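Local coordinates for beta-N-acetylhexosaminidase (Streptomyces plicatus, PDB 1JAK), which hydrolyses terminal N-acetylhexosamine residues from glycans as a family 20 glycoside hydrolase, probably by substrate-assisted catalysis in which the substrate's acetamido group takes part, at residues Thr47-Asp52 against Asp62-Leu67; Phe171-Val176 against Lys230-Glu235; Val176-Asp181 against Ser453-Leu458; His480-Tyr485 against Ser506-Trp511. All coordinates share one frame; numbering follows the deposited sequence.

Contact 1 of 4, residues Thr47-Asp52 against Asp62-Leu67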
# COMPACT_ATOMS: atom_id res chain seq x y z
N THR A 47 -21.72 9.62 -23.80
CA THR A 47 -21.32 10.27 -22.57
C THR A 47 -19.94 10.91 -22.64
O THR A 47 -18.97 10.29 -23.08
CB THR A 47 -21.34 9.29 -21.38
OG1 THR A 47 -22.68 8.86 -21.14
CG2 THR A 47 -20.80 9.97 -20.12
N HIS A 48 -19.87 12.17 -22.21
CA HIS A 48 -18.62 12.93 -22.18
C HIS A 48 -18.18 13.05 -20.73
O HIS A 48 -19.00 13.02 -19.82
CB HIS A 48 -18.84 14.34 -22.73
CG HIS A 48 -18.99 14.41 -24.22
ND1 HIS A 48 -19.55 13.39 -24.96
CD2 HIS A 48 -18.68 15.39 -25.10
CE1 HIS A 48 -19.58 13.74 -26.23
NE2 HIS A 48 -19.06 14.95 -26.34
N ILE A 49 -16.87 13.18 -20.52
CA ILE A 49 -16.32 13.36 -19.18
C ILE A 49 -15.88 14.81 -19.14
O ILE A 49 -14.91 15.20 -19.79
CB ILE A 49 -15.12 12.43 -18.93
CG1 ILE A 49 -15.60 10.98 -18.85
CG2 ILE A 49 -14.41 12.82 -17.63
CD1 ILE A 49 -14.48 9.96 -18.85
N ARG A 50 -16.62 15.62 -18.39
CA ARG A 50 -16.32 17.05 -18.26
C ARG A 50 -15.41 17.28 -17.06
O ARG A 50 -15.71 16.83 -15.95
CB ARG A 50 -17.63 17.83 -18.07
CG ARG A 50 -17.47 19.33 -17.82
CD ARG A 50 -16.89 20.06 -19.02
NE ARG A 50 -17.20 21.49 -18.98
CZ ARG A 50 -16.69 22.35 -18.11
NH1 ARG A 50 -15.82 21.95 -17.19
NH2 ARG A 50 -17.05 23.63 -18.16
N VAL A 51 -14.31 17.98 -17.29
CA VAL A 51 -13.35 18.29 -16.24
C VAL A 51 -13.04 19.79 -16.25
O VAL A 51 -13.40 20.49 -17.19
CB VAL A 51 -12.02 17.53 -16.44
CG1 VAL A 51 -12.28 16.03 -16.45
CG2 VAL A 51 -11.37 17.97 -17.75
N ASP A 52 -12.38 20.26 -15.20
CA ASP A 52 -12.01 21.67 -15.13
C ASP A 52 -10.87 21.91 -16.11
O ASP A 52 -10.16 20.98 -16.48
CB ASP A 52 -11.57 22.05 -13.72
CG ASP A 52 -12.65 21.83 -12.69
OD1 ASP A 52 -13.81 22.20 -12.96
OD2 ASP A 52 -12.34 21.30 -11.61
N ASP A 62 -8.75 11.63 -17.84
CA ASP A 62 -8.15 10.66 -18.76
C ASP A 62 -8.02 9.30 -18.07
O ASP A 62 -8.19 8.26 -18.70
CB ASP A 62 -6.76 11.12 -19.23
CG ASP A 62 -6.81 12.37 -20.08
OD1 ASP A 62 -7.80 12.56 -20.81
OD2 ASP A 62 -5.84 13.15 -20.04
N TYR A 63 -7.70 9.32 -16.78
CA TYR A 63 -7.56 8.09 -16.02
C TYR A 63 -8.88 7.33 -16.01
O TYR A 63 -8.92 6.11 -16.22
CB TYR A 63 -7.15 8.41 -14.58
CG TYR A 63 -7.18 7.22 -13.65
CD1 TYR A 63 -6.14 6.29 -13.65
CD2 TYR A 63 -8.25 7.01 -12.78
CE1 TYR A 63 -6.17 5.18 -12.81
CE2 TYR A 63 -8.29 5.91 -11.94
CZ TYR A 63 -7.25 5.00 -11.96
OH TYR A 63 -7.29 3.91 -11.12
N LEU A 64 -9.96 8.05 -15.77
CA LEU A 64 -11.29 7.45 -15.75
C LEU A 64 -11.68 6.91 -17.12
O LEU A 64 -12.16 5.79 -17.24
CB LEU A 64 -12.32 8.49 -15.29
CG LEU A 64 -13.79 8.05 -15.39
CD1 LEU A 64 -14.02 6.81 -14.54
CD2 LEU A 64 -14.70 9.18 -14.94
N ALA A 65 -11.47 7.72 -18.16
CA ALA A 65 -11.81 7.30 -19.51
C ALA A 65 -11.08 6.00 -19.85
O ALA A 65 -11.68 5.08 -20.41
CB ALA A 65 -11.43 8.39 -20.51
N ASP A 66 -9.80 5.93 -19.52
CA ASP A 66 -9.01 4.73 -19.79
C ASP A 66 -9.57 3.50 -19.08
O ASP A 66 -9.52 2.39 -19.60
CB ASP A 66 -7.54 4.94 -19.37
CG ASP A 66 -6.78 5.85 -20.31
OD1 ASP A 66 -7.27 6.09 -21.44
OD2 ASP A 66 -5.69 6.32 -19.94
N LEU A 67 -10.12 3.69 -17.88
CA LEU A 67 -10.69 2.58 -17.13
C LEU A 67 -12.00 2.09 -17.75
O LEU A 67 -12.30 0.90 -17.70
CB LEU A 67 -10.99 2.98 -15.68
CG LEU A 67 -9.86 3.16 -14.67
CD1 LEU A 67 -10.46 3.64 -13.35
CD2 LEU A 67 -9.12 1.85 -14.47
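Ile49 reaches from strand 49-50 onto helix 55-72, where it meets Leu64 and Ala65. The two elements, with strand 78-79 to follow, make a beta-alpha-beta unit in the N-terminal family 20 domain, and the contact lies where the helix packs on the sheet.

What passes between the segments is apolar packing, and one methyl carries it. CD1 of Ile49 sits 3.8 Å from Ala65 CB and 4.0 Å from Leu64 CD2, so it rests against two successive residues of the helix. The torsions account for the reach: CG1 stands anti to the carbonyl carbon (chi1 -69°), and chi2 of 170° stretches the chain out so that CD1 leads. Leu64 turns its CB toward the strand, and both its CG and its CD2 border the same methyl. The small side chain of Ala65 lets Ile49 come close to the helix backbone itself.

Backbone hydrogen bonding fixes each partner separately. Within the helix, Asp66 N bonds to Asp62 O at 2.9 Å. The strand is tied into its sheet instead, Ile49 pairing with Pro77 and Thr79 and Arg50 with Ile86 and Leu88.

Neighbouring side chains extend the hydrophobic layer: Leu64 also touches Ile86 and Val123, and Ala65 touches Val78. Ile49 CD1 also lies 3.8 Å from the backbone N of Ala65.

Contact 2 of 4, residues Phe171-Val176 against Lys230-Glu235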
# COMPACT_ATOMS: atom_id res chain seq x y z
N PHE A 171 10.44 -8.07 -8.47
CA PHE A 171 9.32 -7.82 -9.36
C PHE A 171 9.70 -6.57 -10.13
O PHE A 171 10.05 -5.55 -9.54
CB PHE A 171 8.02 -7.63 -8.58
CG PHE A 171 7.53 -8.89 -7.93
CD1 PHE A 171 7.97 -9.26 -6.66
CD2 PHE A 171 6.67 -9.75 -8.62
CE1 PHE A 171 7.58 -10.48 -6.10
CE2 PHE A 171 6.27 -10.96 -8.06
CZ PHE A 171 6.73 -11.33 -6.79
N GLY A 172 9.65 -6.66 -11.46
CA GLY A 172 10.01 -5.53 -12.30
C GLY A 172 9.04 -4.38 -12.28
O GLY A 172 7.97 -4.46 -11.68
N VAL A 173 9.42 -3.29 -12.95
CA VAL A 173 8.58 -2.10 -13.00
C VAL A 173 7.13 -2.41 -13.39
O VAL A 173 6.21 -1.99 -12.70
CB VAL A 173 9.15 -1.07 -14.00
CG1 VAL A 173 8.16 0.08 -14.20
CG2 VAL A 173 10.47 -0.53 -13.48
N ASP A 174 6.93 -3.16 -14.46
CA ASP A 174 5.57 -3.47 -14.89
C ASP A 174 4.78 -4.28 -13.87
O ASP A 174 3.57 -4.09 -13.73
CB ASP A 174 5.58 -4.20 -16.24
CG ASP A 174 6.00 -3.28 -17.38
OD1 ASP A 174 5.84 -2.05 -17.24
OD2 ASP A 174 6.46 -3.80 -18.42
N GLU A 175 5.45 -5.17 -13.15
CA GLU A 175 4.76 -5.96 -12.15
C GLU A 175 4.43 -5.08 -10.95
O GLU A 175 3.40 -5.27 -10.30
CB GLU A 175 5.62 -7.17 -11.74
CG GLU A 175 5.88 -8.09 -12.92
CD GLU A 175 6.78 -9.26 -12.59
OE1 GLU A 175 7.85 -9.05 -11.97
OE2 GLU A 175 6.43 -10.39 -12.98
N VAL A 176 5.28 -4.11 -10.66
CA VAL A 176 5.02 -3.20 -9.55
C VAL A 176 3.86 -2.28 -9.95
O VAL A 176 3.01 -1.95 -9.12
CB VAL A 176 6.26 -2.36 -9.19
CG1 VAL A 176 5.91 -1.31 -8.15
CG2 VAL A 176 7.34 -3.29 -8.63
N LYS A 230 18.12 3.94 -11.53
CA LYS A 230 17.54 5.17 -11.00
C LYS A 230 16.33 5.55 -11.86
O LYS A 230 15.30 5.96 -11.34
CB LYS A 230 18.56 6.30 -11.06
CG LYS A 230 19.89 6.01 -10.40
CD LYS A 230 19.84 6.22 -8.91
CE LYS A 230 21.24 6.30 -8.32
NZ LYS A 230 21.18 6.46 -6.84
N ALA A 231 16.47 5.40 -13.17
CA ALA A 231 15.40 5.74 -14.10
C ALA A 231 14.15 4.89 -13.86
O ALA A 231 13.04 5.40 -13.85
CB ALA A 231 15.87 5.56 -15.54
N GLU A 232 14.35 3.58 -13.69
CA GLU A 232 13.21 2.70 -13.44
C GLU A 232 12.52 3.09 -12.14
O GLU A 232 11.30 3.11 -12.06
CB GLU A 232 13.66 1.24 -13.34
CG GLU A 232 13.95 0.60 -14.68
CD GLU A 232 14.37 -0.84 -14.54
OE1 GLU A 232 15.41 -1.08 -13.90
OE2 GLU A 232 13.67 -1.73 -15.07
N TYR A 233 13.32 3.40 -11.12
CA TYR A 233 12.75 3.78 -9.84
C TYR A 233 11.94 5.06 -9.99
O TYR A 233 10.84 5.19 -9.44
CB TYR A 233 13.84 4.00 -8.80
CG TYR A 233 13.27 4.21 -7.43
CD1 TYR A 233 12.69 3.16 -6.73
CD2 TYR A 233 13.24 5.48 -6.85
CE1 TYR A 233 12.09 3.36 -5.49
CE2 TYR A 233 12.65 5.70 -5.61
CZ TYR A 233 12.07 4.62 -4.94
OH TYR A 233 11.47 4.81 -3.72
N LYS A 234 12.48 6.02 -10.74
CA LYS A 234 11.78 7.28 -10.97
C LYS A 234 10.43 7.02 -11.65
O LYS A 234 9.44 7.68 -11.35
CB LYS A 234 12.62 8.22 -11.85
CG LYS A 234 13.94 8.65 -11.24
CD LYS A 234 14.69 9.56 -12.20
CE LYS A 234 16.11 9.83 -11.73
NZ LYS A 234 16.86 10.68 -12.71
N GLU A 235 10.41 6.06 -12.57
CA GLU A 235 9.19 5.71 -13.29
C GLU A 235 8.16 5.09 -12.35
O GLU A 235 6.96 5.35 -12.47
CB GLU A 235 9.51 4.76 -14.45
CG GLU A 235 8.30 4.21 -15.21
CD GLU A 235 7.38 5.29 -15.77
OE1 GLU A 235 7.80 6.46 -15.89
OE2 GLU A 235 6.23 4.95 -16.12
O HOH W 1 11.77 -3.48 -14.56
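Val173, in the first turn of helix 173-184, packs against Glu232 and Glu235 of helix 230-242, two neighbouring helices on the outside of the catalytic alpha/beta barrel. The first segment comes into this helix from a loop. Phe171 leads in, its carbonyl O hydrogen-bonded to Tyr228, and Gly172 takes the N-cap position. Gly172 N donates a hydrogen bond to Glu175 OE1 at 3.0 Å, on the lone pair that faces away from the other carboxylate oxygen, so the glutamate carboxylate sits at the start of its own helix.

Val173 follows and makes the contact with both methyls. Val173 CG2 meets the aliphatic part of Glu232, 3.7 Å from Glu232 CB, and continues along that side chain to Glu232 OE2 at 3.8 Å. A chi1 of 172° brings the other methyl, Val173 CG1, to the second glutamate, 4.3 Å from Glu235 CG. The backbone of Val173 is used as well: its N donates to a water at 2.9 Å, and this water donates in turn to Glu232 OE2 at 2.6 Å. The carboxylate thus reaches the N-terminal turn through a water, a placement probably favoured by the helix dipole.

One turn into the helix, Val176 N closes onto Gly172 O, while the Val176 side chain packs on Ile236 and Tyr228. The carboxylate of Glu235 pairs with Arg238 and with Lys177. On the far side of helix 230-242, Tyr233 packs against Val247 and Pro249 of barrel strand 246-250, while helix 455-462 borders helix 173-184 through Phe171 and Glu175.

Contact 3 of 4, residues Val176-Asp181 against Ser453-Leu458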
# COMPACT_ATOMS: atom_id res chain seq x y z
N VAL A 176 5.28 -4.11 -10.66
CA VAL A 176 5.02 -3.20 -9.55
C VAL A 176 3.86 -2.28 -9.95
O VAL A 176 3.01 -1.95 -9.12
CB VAL A 176 6.26 -2.36 -9.19
CG1 VAL A 176 5.91 -1.31 -8.15
CG2 VAL A 176 7.34 -3.29 -8.63
N LYS A 177 3.82 -1.87 -11.22
CA LYS A 177 2.73 -1.01 -11.69
C LYS A 177 1.42 -1.77 -11.55
O LYS A 177 0.39 -1.20 -11.20
CB LYS A 177 2.95 -0.62 -13.16
CG LYS A 177 4.03 0.41 -13.37
CD LYS A 177 4.14 0.80 -14.83
CE LYS A 177 5.16 1.92 -15.02
NZ LYS A 177 5.31 2.31 -16.45
N ARG A 178 1.46 -3.07 -11.83
CA ARG A 178 0.28 -3.91 -11.71
C ARG A 178 -0.19 -3.93 -10.25
O ARG A 178 -1.38 -3.79 -9.98
CB ARG A 178 0.59 -5.33 -12.19
CG ARG A 178 -0.47 -6.37 -11.81
CD ARG A 178 -0.24 -7.69 -12.53
NE ARG A 178 -0.88 -8.82 -11.85
CZ ARG A 178 -1.05 -10.02 -12.40
NH1 ARG A 178 -0.64 -10.25 -13.64
NH2 ARG A 178 -1.63 -10.99 -11.71
N TYR A 179 0.74 -4.09 -9.31
CA TYR A 179 0.35 -4.12 -7.91
C TYR A 179 -0.17 -2.75 -7.48
O TYR A 179 -1.09 -2.65 -6.67
CB TYR A 179 1.53 -4.55 -7.02
CG TYR A 179 1.07 -5.02 -5.66
CD1 TYR A 179 0.33 -6.20 -5.53
CD2 TYR A 179 1.32 -4.27 -4.51
CE1 TYR A 179 -0.15 -6.62 -4.29
CE2 TYR A 179 0.84 -4.68 -3.26
CZ TYR A 179 0.10 -5.85 -3.16
OH TYR A 179 -0.39 -6.26 -1.95
N ILE A 180 0.43 -1.70 -8.02
CA ILE A 180 -0.00 -0.34 -7.71
C ILE A 180 -1.47 -0.20 -8.11
O ILE A 180 -2.28 0.35 -7.36
CB ILE A 180 0.86 0.70 -8.48
CG1 ILE A 180 2.19 0.89 -7.75
CG2 ILE A 180 0.10 2.03 -8.63
CD1 ILE A 180 3.22 1.69 -8.53
N ASP A 181 -1.82 -0.72 -9.28
CA ASP A 181 -3.21 -0.62 -9.72
C ASP A 181 -4.14 -1.43 -8.82
O ASP A 181 -5.29 -1.04 -8.60
CB ASP A 181 -3.34 -1.04 -11.19
CG ASP A 181 -2.64 -0.07 -12.12
OD1 ASP A 181 -2.61 1.14 -11.80
OD2 ASP A 181 -2.13 -0.49 -13.18
N SER A 453 6.60 -15.69 -6.09
CA SER A 453 7.49 -15.35 -7.19
C SER A 453 6.83 -14.81 -8.46
O SER A 453 7.53 -14.46 -9.41
CB SER A 453 8.35 -16.58 -7.54
OG SER A 453 7.54 -17.69 -7.86
N ASP A 454 5.51 -14.75 -8.49
CA ASP A 454 4.85 -14.20 -9.67
C ASP A 454 3.63 -13.37 -9.30
O ASP A 454 3.07 -13.53 -8.21
CB ASP A 454 4.48 -15.30 -10.68
CG ASP A 454 3.38 -16.20 -10.19
OD1 ASP A 454 2.27 -15.68 -9.91
OD2 ASP A 454 3.61 -17.42 -10.11
N PRO A 455 3.21 -12.45 -10.18
CA PRO A 455 2.06 -11.57 -9.95
C PRO A 455 0.77 -12.26 -9.52
O PRO A 455 0.03 -11.72 -8.70
CB PRO A 455 1.91 -10.84 -11.28
CG PRO A 455 3.32 -10.73 -11.74
CD PRO A 455 3.87 -12.11 -11.46
N ASP A 456 0.50 -13.44 -10.07
CA ASP A 456 -0.72 -14.16 -9.70
C ASP A 456 -0.68 -14.63 -8.25
O ASP A 456 -1.70 -14.66 -7.57
CB ASP A 456 -0.95 -15.35 -10.63
CG ASP A 456 -1.23 -14.93 -12.06
OD1 ASP A 456 -1.71 -13.79 -12.27
OD2 ASP A 456 -1.00 -15.74 -12.98
N GLN A 457 0.51 -15.01 -7.78
CA GLN A 457 0.65 -15.45 -6.40
C GLN A 457 0.49 -14.25 -5.47
O GLN A 457 -0.06 -14.38 -4.37
CB GLN A 457 2.02 -16.11 -6.19
CG GLN A 457 2.22 -17.35 -7.05
CD GLN A 457 3.53 -18.04 -6.79
OE1 GLN A 457 4.55 -17.40 -6.54
NE2 GLN A 457 3.53 -19.37 -6.87
N LEU A 458 0.95 -13.09 -5.91
CA LEU A 458 0.79 -11.89 -5.10
C LEU A 458 -0.71 -11.63 -4.92
O LEU A 458 -1.16 -11.32 -3.82
CB LEU A 458 1.43 -10.67 -5.78
CG LEU A 458 2.94 -10.68 -5.97
CD1 LEU A 458 3.37 -9.37 -6.62
CD2 LEU A 458 3.64 -10.87 -4.63
O HOH W 2 -0.55 -8.88 -8.93
O HOH W 3 -2.19 -12.71 -14.69
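Asp456 OD1 is held by two donors: Arg178 NH2 directly, at 2.9 Å, and a water that also accepts from Arg178 NH1. The salt bridge joins helix 173-184 to the start of helix 455-462, two helices on the outside of the family 20 alpha/beta barrel. It is fairly straight, with an N-H...O angle of 158°. The oxygen lies near the guanidinium plane, at its edge, and is approached on its anti side, the two planar groups being turned 46° apart.

Arg178 gets there on a long, nearly straight chain that is already extended at its first bond (chi1 167°). Its guanidinium is laid over Pro455, whose CB sits beneath the centre of one face, 3.3 Å from CZ. A second water accepts a hydrogen bond from Arg178 NE and donates one to Pro455 O. NH2 also pairs with Asp459, one turn further along the same helix, so a single nitrogen serves two carboxylates. Replacing Arg178 by a leucine would probably leave Asp456 and Asp459 without their shared positive partner and Pro455 CB without its flat cover.

The helix that supplies these acids starts in a capping box formed by Asp454 and Gln457. Asp454 OD1 accepts from Gln457 N at 2.8 Å; in return Gln457 OE1 accepts weakly from Asp454 N, and more firmly from Ser453 N, 2.7 Å away and almost in line with its C=O bond.

Contact 4 of 4, residues His480-Tyr485 against Ser506-Trp511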
# COMPACT_ATOMS: atom_id res chain seq x y z
N HIS A 480 -17.72 0.21 10.92
CA HIS A 480 -17.06 -1.08 11.09
C HIS A 480 -17.98 -2.16 11.66
O HIS A 480 -18.54 -2.01 12.74
CB HIS A 480 -15.82 -0.92 11.97
CG HIS A 480 -14.98 -2.16 12.06
ND1 HIS A 480 -15.29 -3.21 12.90
CD2 HIS A 480 -13.87 -2.53 11.39
CE1 HIS A 480 -14.39 -4.17 12.74
NE2 HIS A 480 -13.52 -3.78 11.83
N ASP A 481 -18.12 -3.25 10.91
CA ASP A 481 -18.96 -4.37 11.32
C ASP A 481 -18.74 -5.53 10.36
O ASP A 481 -19.05 -5.44 9.18
CB ASP A 481 -20.44 -3.97 11.28
CG ASP A 481 -21.35 -5.10 11.70
OD1 ASP A 481 -21.26 -5.54 12.87
OD2 ASP A 481 -22.16 -5.56 10.86
N TRP A 482 -18.21 -6.64 10.88
CA TRP A 482 -17.93 -7.80 10.05
C TRP A 482 -19.13 -8.38 9.30
O TRP A 482 -19.05 -8.63 8.10
CB TRP A 482 -17.27 -8.90 10.89
CG TRP A 482 -17.15 -10.20 10.15
CD1 TRP A 482 -17.86 -11.35 10.39
CD2 TRP A 482 -16.33 -10.46 9.01
NE1 TRP A 482 -17.53 -12.30 9.46
CE2 TRP A 482 -16.60 -11.79 8.60
CE3 TRP A 482 -15.40 -9.71 8.28
CZ2 TRP A 482 -15.96 -12.38 7.50
CZ3 TRP A 482 -14.77 -10.30 7.19
CH2 TRP A 482 -15.05 -11.62 6.81
N ASP A 483 -20.24 -8.59 10.00
CA ASP A 483 -21.42 -9.17 9.36
C ASP A 483 -21.90 -8.41 8.13
O ASP A 483 -22.36 -9.02 7.16
CB ASP A 483 -22.57 -9.31 10.36
CG ASP A 483 -22.31 -10.41 11.38
OD1 ASP A 483 -21.56 -11.35 11.06
OD2 ASP A 483 -22.87 -10.32 12.50
N THR A 484 -21.80 -7.08 8.15
CA THR A 484 -22.23 -6.30 7.00
C THR A 484 -21.08 -6.08 6.03
O THR A 484 -21.30 -5.99 4.82
CB THR A 484 -22.83 -4.93 7.43
OG1 THR A 484 -21.90 -4.23 8.27
CG2 THR A 484 -24.14 -5.14 8.19
N TYR A 485 -19.86 -6.02 6.54
CA TYR A 485 -18.69 -5.85 5.68
C TYR A 485 -18.52 -7.06 4.77
O TYR A 485 -18.22 -6.91 3.58
CB TYR A 485 -17.41 -5.67 6.51
CG TYR A 485 -16.15 -5.69 5.65
CD1 TYR A 485 -15.84 -4.61 4.82
CD2 TYR A 485 -15.32 -6.81 5.63
CE1 TYR A 485 -14.73 -4.65 3.97
CE2 TYR A 485 -14.20 -6.85 4.78
CZ TYR A 485 -13.92 -5.78 3.96
OH TYR A 485 -12.84 -5.82 3.10
N SER A 506 -12.44 -17.44 0.77
CA SER A 506 -12.65 -17.75 2.17
C SER A 506 -14.05 -18.24 2.49
O SER A 506 -15.04 -17.66 2.05
CB SER A 506 -12.35 -16.52 3.03
OG SER A 506 -12.68 -16.77 4.38
N PRO A 507 -14.15 -19.32 3.29
CA PRO A 507 -15.47 -19.84 3.64
C PRO A 507 -16.23 -18.89 4.58
O PRO A 507 -17.43 -19.05 4.80
CB PRO A 507 -15.14 -21.18 4.30
CG PRO A 507 -13.80 -20.93 4.92
CD PRO A 507 -13.08 -20.17 3.83
N GLN A 508 -15.53 -17.89 5.11
CA GLN A 508 -16.14 -16.92 6.02
C GLN A 508 -16.93 -15.86 5.25
O GLN A 508 -17.71 -15.11 5.85
CB GLN A 508 -15.08 -16.19 6.85
CG GLN A 508 -14.12 -17.07 7.62
CD GLN A 508 -13.17 -16.24 8.48
OE1 GLN A 508 -12.72 -15.18 8.06
NE2 GLN A 508 -12.87 -16.74 9.68
N VAL A 509 -16.73 -15.80 3.94
CA VAL A 509 -17.39 -14.81 3.10
C VAL A 509 -18.42 -15.44 2.17
O VAL A 509 -18.12 -16.40 1.46
CB VAL A 509 -16.34 -14.06 2.25
CG1 VAL A 509 -17.00 -13.00 1.40
CG2 VAL A 509 -15.28 -13.45 3.16
N PRO A 510 -19.65 -14.90 2.15
CA PRO A 510 -20.74 -15.41 1.30
C PRO A 510 -20.65 -14.89 -0.13
O PRO A 510 -21.54 -14.17 -0.60
CB PRO A 510 -21.98 -14.92 2.03
CG PRO A 510 -21.55 -13.57 2.50
CD PRO A 510 -20.14 -13.82 3.02
N TRP A 511 -19.58 -15.27 -0.82
CA TRP A 511 -19.31 -14.84 -2.19
C TRP A 511 -20.49 -14.77 -3.15
O TRP A 511 -21.29 -15.71 -3.25
CB TRP A 511 -18.22 -15.73 -2.79
CG TRP A 511 -16.99 -15.75 -1.96
CD1 TRP A 511 -16.53 -16.77 -1.18
CD2 TRP A 511 -16.08 -14.66 -1.76
NE1 TRP A 511 -15.40 -16.39 -0.51
CE2 TRP A 511 -15.10 -15.10 -0.85
CE3 TRP A 511 -16.00 -13.36 -2.27
CZ2 TRP A 511 -14.05 -14.27 -0.43
CZ3 TRP A 511 -14.96 -12.54 -1.85
CH2 TRP A 511 -13.99 -13.00 -0.94
O HOH W 4 -18.41 -15.01 8.55
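Trp482, in the first turn of helix 482-490, puts the far end of its indole against Gln508 and Val509 in the C-terminal loop. Within that loop Ser506 to Val509 form a type I beta turn.

The apolar part is light. Trp482 CH2 lies 4.1 Å from Val509 CG2, and its CZ2 is 4.0 Å from Gln508 CB. A chi1 of 171° sets the indole anti to N and carries it out from its helix to the loop; Val420, Gln421 and Tyr424 of helix 420-424 also touch it.

The polar part uses the ring edge. Gln508 O lies near the indole plane, 3.6 Å from CZ2, and a water in that plane accepts from Trp482 NE1 at 3.0 Å and donates to the same carbonyl. The amide of Gln508 turns to another partner, its OE1 accepting from Gln421 N.

Internal bonds shape both segments. Asp481 caps the helix through Thr484 N, while Ser506 OG accepts from Gln508 N in an ST turn. Ser506 O takes two donors, Val509 N and Trp511 NE1, which arrive from opposite faces of its plane, the indole bond being 2.9 Å long.

Contacts 2 and 3 form one continuous patch on the outside of the catalytic barrel. They share Val176 and helix 173-184, their centres lie about 12 Å apart, and the Lys177-Glu235 salt bridge ties them together (NZ to OE2 2.8 Å), while Phe171 CE2 packs 3.6 Å from Leu458 CD1. Contact 1 belongs to the N-terminal domain; its centre is about 26 Å from that of contact 3, although their nearest atoms come within about 5 Å. Contact 4 stands apart near the C-terminus, its centre about 25 Å from contact 3 and about 35 Å from contact 2. None of the four includes a residue of the inhibitor pocket, but Ser453-Leu458 follows closely on Trp448 and Glu450, which line it.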